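Local coordinates for protein PlyP35 (Listeria phage P35, PDB 6S3Y) that probably binds the Listeria cell wall through the C-terminal domain of a phage endolysin, bringing the lytic enzyme to its substrate, at residues V69-K72 against V78-T81; V37-T40 against W46-G49. All blocks are in the same frame, centred on the assembly; numbering follows the deposited sequence.

Interaction 1: V69-K72 against V78-T81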
loop_
_atom_site.group_PDB
_atom_site.type_symbol
_atom_site.label_atom_id
_atom_site.label_comp_id
_atom_site.label_asym_id
_atom_site.label_seq_id
_atom_site.Cartn_x
_atom_site.Cartn_y
_atom_site.Cartn_z
ATOM N N VAL A 69 -6.687 -14.078 5.031
ATOM C CA VAL A 69 -7.911 -14.871 4.703
ATOM C C VAL A 69 -8.312 -15.694 5.954
ATOM O O VAL A 69 -7.486 -16.456 6.434
ATOM C CB VAL A 69 -7.679 -15.805 3.498
ATOM C CG1 VAL A 69 -8.870 -16.714 3.261
ATOM C CG2 VAL A 69 -7.373 -15.068 2.241
ATOM N N THR A 70 -9.523 -15.514 6.434
ATOM C CA THR A 70 -10.077 -16.196 7.641
ATOM C C THR A 70 -11.049 -17.317 7.248
ATOM O O THR A 70 -11.174 -18.268 8.027
ATOM C CB THR A 70 -10.686 -15.160 8.589
ATOM O OG1 THR A 70 -11.743 -14.453 7.923
ATOM C CG2 THR A 70 -9.668 -14.125 9.035
ATOM N N SER A 71 -11.676 -17.249 6.066
ATOM C CA SER A 71 -12.576 -18.330 5.579
ATOM C C SER A 71 -12.747 -18.267 4.052
ATOM O O SER A 71 -12.480 -17.189 3.458
ATOM C CB SER A 71 -13.909 -18.267 6.272
ATOM O OG SER A 71 -14.542 -17.024 6.032
ATOM N N LYS A 72 -13.195 -19.386 3.487
ATOM C CA LYS A 72 -13.372 -19.539 2.007
ATOM C C LYS A 72 -14.843 -19.753 1.658
ATOM O O LYS A 72 -15.492 -20.602 2.306
ATOM C CB LYS A 72 -12.520 -20.715 1.566
ATOM C CG LYS A 72 -11.050 -20.543 1.898
ATOM C CD LYS A 72 -10.292 -21.817 1.700
ATOM C CE LYS A 72 -8.796 -21.602 1.780
ATOM N NZ LYS A 72 -8.106 -22.848 1.388
ATOM N N VAL A 78 -13.195 -15.140 -0.844
ATOM C CA VAL A 78 -12.663 -15.358 0.522
ATOM C C VAL A 78 -13.131 -14.204 1.415
ATOM O O VAL A 78 -13.453 -13.087 0.904
ATOM C CB VAL A 78 -11.133 -15.509 0.526
ATOM C CG1 VAL A 78 -10.695 -16.737 -0.230
ATOM C CG2 VAL A 78 -10.435 -14.285 -0.015
ATOM N N ASN A 79 -13.206 -14.477 2.718
ATOM C CA ASN A 79 -13.459 -13.429 3.735
ATOM C C ASN A 79 -12.094 -13.139 4.358
ATOM O O ASN A 79 -11.380 -14.114 4.662
ATOM C CB ASN A 79 -14.555 -13.862 4.689
ATOM C CG ASN A 79 -15.736 -14.459 3.955
ATOM O OD1 ASN A 79 -16.415 -13.814 3.141
ATOM N ND2 ASN A 79 -15.947 -15.734 4.212
ATOM N N ALA A 80 -11.720 -11.870 4.447
ATOM C CA ALA A 80 -10.356 -11.491 4.866
ATOM C C ALA A 80 -10.399 -10.290 5.797
ATOM O O ALA A 80 -11.361 -9.484 5.712
ATOM C CB ALA A 80 -9.475 -11.192 3.664
ATOM N N THR A 81 -9.362 -10.168 6.616
ATOM C CA THR A 81 -9.102 -9.012 7.493
ATOM C C THR A 81 -7.906 -8.240 6.943
ATOM O O THR A 81 -6.915 -8.870 6.606
ATOM C CB THR A 81 -8.861 -9.504 8.933
ATOM O OG1 THR A 81 -10.058 -10.183 9.308
ATOM C CG2 THR A 81 -8.550 -8.365 9.891
HETATM O O HOH W 1 -12.043 -11.829 8.085
#

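Interaction 2: V37-T40 against W46-G49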
loop_
_atom_site.group_PDB
_atom_site.type_symbol
_atom_site.label_atom_id
_atom_site.label_comp_id
_atom_site.label_asym_id
_atom_site.label_seq_id
_atom_site.Cartn_x
_atom_site.Cartn_y
_atom_site.Cartn_z
ATOM N N VAL A 37 -13.421 -7.700 4.959
ATOM C CA VAL A 37 -13.804 -7.482 3.536
ATOM C C VAL A 37 -14.073 -8.826 2.888
ATOM O O VAL A 37 -13.703 -9.904 3.453
ATOM C CB VAL A 37 -12.694 -6.702 2.794
ATOM C CG1 VAL A 37 -12.497 -5.315 3.382
ATOM C CG2 VAL A 37 -11.363 -7.443 2.783
ATOM N N LYS A 38 -14.653 -8.771 1.684
ATOM C CA LYS A 38 -14.771 -9.952 0.803
ATOM C C LYS A 38 -13.910 -9.689 -0.442
ATOM O O LYS A 38 -13.998 -8.592 -1.005
ATOM C CB LYS A 38 -16.241 -10.190 0.460
ATOM C CG LYS A 38 -16.483 -11.430 -0.431
ATOM C CD LYS A 38 -17.916 -11.598 -0.905
ATOM C CE LYS A 38 -18.415 -10.461 -1.779
ATOM N NZ LYS A 38 -19.886 -10.471 -1.879
ATOM N N LEU A 39 -13.118 -10.676 -0.832
ATOM C CA LEU A 39 -12.126 -10.550 -1.918
ATOM C C LEU A 39 -12.165 -11.839 -2.743
ATOM O O LEU A 39 -12.695 -12.840 -2.262
ATOM C CB LEU A 39 -10.722 -10.327 -1.332
ATOM C CG LEU A 39 -10.488 -9.008 -0.602
ATOM C CD1 LEU A 39 -9.138 -9.007 0.088
ATOM C CD2 LEU A 39 -10.600 -7.790 -1.493
ATOM N N THR A 40 -11.519 -11.834 -3.903
ATOM C CA THR A 40 -11.227 -13.046 -4.700
ATOM C C THR A 40 -9.752 -12.986 -5.070
ATOM O O THR A 40 -9.288 -11.881 -5.443
ATOM C CB THR A 40 -12.193 -13.143 -5.888
ATOM O OG1 THR A 40 -13.523 -13.086 -5.388
ATOM C CG2 THR A 40 -12.003 -14.423 -6.664
ATOM N N TRP A 46 -1.900 -10.710 -5.687
ATOM C CA TRP A 46 -3.010 -9.731 -5.571
ATOM C C TRP A 46 -4.348 -10.427 -5.365
ATOM O O TRP A 46 -4.558 -11.547 -5.866
ATOM C CB TRP A 46 -3.088 -8.808 -6.785
ATOM C CG TRP A 46 -1.910 -7.898 -6.937
ATOM C CD1 TRP A 46 -0.708 -8.210 -7.505
ATOM C CD2 TRP A 46 -1.812 -6.533 -6.489
ATOM N NE1 TRP A 46 0.127 -7.136 -7.425
ATOM C CE2 TRP A 46 -0.519 -6.089 -6.813
ATOM C CE3 TRP A 46 -2.685 -5.650 -5.847
ATOM C CZ2 TRP A 46 -0.087 -4.792 -6.541
ATOM C CZ3 TRP A 46 -2.257 -4.372 -5.572
ATOM C CH2 TRP A 46 -0.981 -3.944 -5.930
ATOM N N TYR A 47 -5.226 -9.729 -4.650
ATOM C CA TYR A 47 -6.666 -10.001 -4.490
ATOM C C TYR A 47 -7.391 -8.901 -5.248
ATOM O O TYR A 47 -6.846 -7.800 -5.399
ATOM C CB TYR A 47 -7.080 -10.031 -3.008
ATOM C CG TYR A 47 -6.596 -11.233 -2.252
ATOM C CD1 TYR A 47 -7.325 -12.406 -2.245
ATOM C CD2 TYR A 47 -5.392 -11.220 -1.567
ATOM C CE1 TYR A 47 -6.871 -13.532 -1.570
ATOM C CE2 TYR A 47 -4.918 -12.341 -0.903
ATOM C CZ TYR A 47 -5.661 -13.498 -0.903
ATOM O OH TYR A 47 -5.205 -14.631 -0.289
ATOM N N THR A 48 -8.621 -9.180 -5.663
ATOM C CA THR A 48 -9.534 -8.156 -6.193
ATOM C C THR A 48 -10.847 -8.242 -5.426
ATOM O O THR A 48 -11.094 -9.257 -4.791
ATOM C CB THR A 48 -9.707 -8.299 -7.712
ATOM O OG1 THR A 48 -10.491 -7.201 -8.183
ATOM C CG2 THR A 48 -10.362 -9.598 -8.107
ATOM N N GLY A 49 -11.644 -7.191 -5.488
ATOM C CA GLY A 49 -13.014 -7.191 -4.975
ATOM C C GLY A 49 -13.766 -5.990 -5.481
ATOM O O GLY A 49 -13.184 -5.202 -6.265
#

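Interaction 1: V69-K72 against V78-T81
T70 and S71 both face N79 across two short segments that run nearly antiparallel (166° between their directions), their axes 4.6 Å apart at closest, so the backbone O of N79 receives two N-H groups instead of one. T70 N gives the firm bond, 2.9 Å to N79 O, and S71 N a weak one of 3.4 Å to the same oxygen. In return N79 N reaches S71 O at 2.9 Å, completing a hydrogen-bonded pair.

V69 and V78 share a face of the sheet and meet at about a right angle, V69 CG1 lying 3.7 Å from V78 CB. With CG1 anti to the backbone N (chi1 174°), V69 also brings CG2 to V78 CG2, 3.9 Å away. Compact, branched valines suit these diagonal positions on the face they share with A80, which offers only a small methyl to the backbone of V69. A water bridges the two threonine hydroxyls, 2.6 Å from T70 OG1 and 2.9 Å from T81 OG1.

Two consecutive residues opposite one make this a classic beta bulge, set within the hairpin of strands 67-72 and 78-89, an all-beta arrangement consistent with the SH3-clan cell-wall-binding family.

Interaction 2: V37-T40 against W46-G49
The backbone O of T48 accepts the N-H of T40 at 2.8 Å, and T48 N returns an equally short bond of 2.8 Å to T40 O. Both are close to straight, with each donor nearly in line with the C=O it meets, so T40 and T48 form a hydrogen-bonded antiparallel pair. Each carbonyl also has a CA-H neighbour: L39 CA lies 3.3 Å from T48 O, and Y47 CA lies 3.4 Å from T40 O. The short segments cross at 116°, a strong twist, and within them this is the one pair in bridge register.

The two threonines share a face of the sheet, where a beta-branched residue favours the extended backbone. T48 turns OG1 anti to its own N (chi1 -174°), which leaves CG2 to rest 3.7 Å from T40 O while the hydroxyl points elsewhere, to hydrogen bonds with G60 O and R59 NH1 on strand 56-63.

The apolar part belongs to L39 and Y47, whose side chains cross at about a right angle. L39 CD1 sits 3.9 Å from Y47 CB, and L39 CD2 lies near the T48 carbonyl. Y47 carries its ring with CG anti to the carbonyl carbon (chi1 -72°), and T40 C comes to the ring edge, near its plane, 3.8 Å from Y47 CD1. K41 makes a cation-pi contact with the same ring, and I62 and A67 also touch Y47. Glycine fits at G49 because a side-chain carbon there would press on the K38 carbonyl oxygen and crowd L39 CD2.

Taken together, the two peptide hydrogen bonds of T40 and T48 set the register where these segments meet, while leucine and tyrosine supply oily packing and the buried threonine hydroxyl is satisfied by a third strand.

How the interactions relate
Both interactions are antiparallel hairpin contacts in one curled sheet, lying one after the other along the chain, with centres about 9 Å apart. Strands 36-41 and 78-89 are neighbours: V78 N lies 2.7 Å from L39 O and A80 O lies 2.8 Å from V37 N, both probable hydrogen bonds, so 78-81 is bonded along both of its edges. Y47 adds a side-chain link, its OH 3.4 Å from V69 CG2. Interaction 1 lies at the surface, with an irregular register and a water among its polar groups. Interaction 2 is partly buried; its one bridge carries two short bonds although the segments cross steeply, the T48 hydroxyl is bonded to strand 56-63, and larger apolar groups fill its packing.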